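Local coordinates for ABC-type transport system, molybdenum-specific extracellular solute-binding protein (Clostridium difficile, PDB 4KD5) that probably binds molybdate or tungstate outside the cell and delivers it to an ABC transporter for import, at residues D83-D88 against S219-F224. Residues are numbered along the deposited sequence; the frame is centred on the assembly and turned at random.
Sequences DLVKND and SGQKIF
Phe-224 meets the strand through two aliphatic neighbours, Leu-84 and Val-85, which reach different parts of the same aromatic side chain. Leu-84 comes to the far end of the ring, its CD2 methyl lying 3.8 Å from Phe-224 CZ, whereas Val-85 sits at the root, with CG1 3.7 Å from Phe-224 CB. Both cross the phenylalanine at roughly a right angle. Because Leu-84 sets CG anti to its backbone N (chi1 -176°), its methyls extend to the helix although its CB does not aim there. The contact illustrates how a helix packs on a sheet in the periplasmic-binding-protein fold: helix 218-226, near the C-terminus, lies over strand 82-94, a long strand whose backbone pairs here with Tyr-194, and the short segments run at 33° to each other, their axes 9.4 Å apart. Ala-19 of helix 17-28 and Leu-215 of helix 205-215 also touch Phe-224. The polar element is Gln-221, whose chain bends at chi2 (-70°) so that NE2 donates to Leu-84 O at 3.3 Å, a bent bond approaching from above the carbonyl plane. The stronger partner of NE2 is Leu-215 O; two main-chain carbonyls thus share the NH2 group of this buried side chain.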
# COMPACT_ATOMS: atom_id res chain seq x y z
N ASP A 83 8.53 15.12 -10.66
CA ASP A 83 9.20 15.15 -11.94
C ASP A 83 9.98 13.86 -12.12
O ASP A 83 10.94 13.60 -11.39
CB ASP A 83 10.13 16.37 -12.03
CG ASP A 83 9.37 17.67 -12.07
OD1 ASP A 83 8.22 17.66 -12.52
OD2 ASP A 83 9.93 18.70 -11.63
N LEU A 84 9.54 13.04 -13.07
CA LEU A 84 10.17 11.74 -13.32
C LEU A 84 11.55 11.91 -13.94
O LEU A 84 12.57 11.70 -13.27
CB LEU A 84 9.27 10.89 -14.21
CG LEU A 84 9.71 9.47 -14.50
CD1 LEU A 84 10.15 8.83 -13.20
CD2 LEU A 84 8.59 8.68 -15.14
N VAL A 85 11.58 12.29 -15.21
CA VAL A 85 12.83 12.60 -15.89
C VAL A 85 12.70 13.91 -16.66
O VAL A 85 11.61 14.48 -16.77
CB VAL A 85 13.27 11.49 -16.86
CG1 VAL A 85 13.37 10.16 -16.15
CG2 VAL A 85 12.30 11.39 -18.03
N LYS A 86 13.82 14.38 -17.18
CA LYS A 86 13.81 15.56 -18.03
C LYS A 86 14.66 15.28 -19.26
O LYS A 86 15.49 14.37 -19.25
CB LYS A 86 14.34 16.78 -17.27
CG LYS A 86 15.79 16.66 -16.83
CD LYS A 86 16.25 17.86 -15.98
CE LYS A 86 15.13 18.85 -15.67
NZ LYS A 86 14.33 18.48 -14.46
N ASN A 87 14.44 16.04 -20.32
CA ASN A 87 15.23 15.87 -21.53
C ASN A 87 16.24 16.99 -21.67
O ASN A 87 16.17 17.99 -20.95
CB ASN A 87 14.33 15.80 -22.76
CG ASN A 87 14.64 14.61 -23.64
OD1 ASN A 87 15.80 14.22 -23.79
ND2 ASN A 87 13.60 14.02 -24.22
N ASP A 88 17.19 16.82 -22.58
CA ASP A 88 18.14 17.88 -22.89
C ASP A 88 18.02 18.28 -24.35
O ASP A 88 17.81 17.43 -25.22
CB ASP A 88 19.57 17.43 -22.58
CG ASP A 88 20.05 17.93 -21.23
OD1 ASP A 88 19.61 19.02 -20.82
OD2 ASP A 88 20.86 17.23 -20.59
N SER A 219 17.68 2.49 -9.99
CA SER A 219 17.63 1.52 -11.08
C SER A 219 16.65 1.96 -12.18
O SER A 219 16.93 1.78 -13.37
CB SER A 219 17.25 0.13 -10.57
OG SER A 219 15.86 0.04 -10.32
N GLY A 220 15.52 2.54 -11.79
CA GLY A 220 14.53 3.01 -12.75
C GLY A 220 15.02 4.23 -13.50
O GLY A 220 14.83 4.34 -14.72
N GLN A 221 15.65 5.16 -12.78
CA GLN A 221 16.26 6.33 -13.39
C GLN A 221 17.33 5.94 -14.40
O GLN A 221 17.40 6.50 -15.49
CB GLN A 221 16.85 7.24 -12.31
CG GLN A 221 15.82 7.99 -11.49
CD GLN A 221 15.09 9.05 -12.28
OE1 GLN A 221 15.61 10.15 -12.49
NE2 GLN A 221 13.88 8.73 -12.74
N LYS A 222 18.16 4.96 -14.04
CA LYS A 222 19.20 4.46 -14.94
C LYS A 222 18.63 3.81 -16.20
O LYS A 222 19.30 3.75 -17.23
CB LYS A 222 20.13 3.48 -14.22
CG LYS A 222 21.11 4.13 -13.25
CD LYS A 222 22.15 3.14 -12.76
CE LYS A 222 23.03 3.73 -11.66
NZ LYS A 222 24.08 2.77 -11.21
N ILE A 223 17.40 3.32 -16.11
CA ILE A 223 16.72 2.75 -17.27
C ILE A 223 16.34 3.86 -18.25
O ILE A 223 16.55 3.73 -19.46
CB ILE A 223 15.48 1.93 -16.86
CG1 ILE A 223 15.90 0.59 -16.27
CG2 ILE A 223 14.57 1.68 -18.05
CD1 ILE A 223 14.74 -0.28 -15.86
N PHE A 224 15.79 4.95 -17.73
CA PHE A 224 15.43 6.09 -18.56
C PHE A 224 16.66 6.74 -19.19
O PHE A 224 16.57 7.35 -20.25
CB PHE A 224 14.64 7.12 -17.74
CG PHE A 224 13.22 6.71 -17.45
CD1 PHE A 224 12.28 6.65 -18.46
CD2 PHE A 224 12.83 6.41 -16.15
CE1 PHE A 224 10.97 6.28 -18.18
CE2 PHE A 224 11.52 6.04 -15.87
CZ PHE A 224 10.59 5.98 -16.90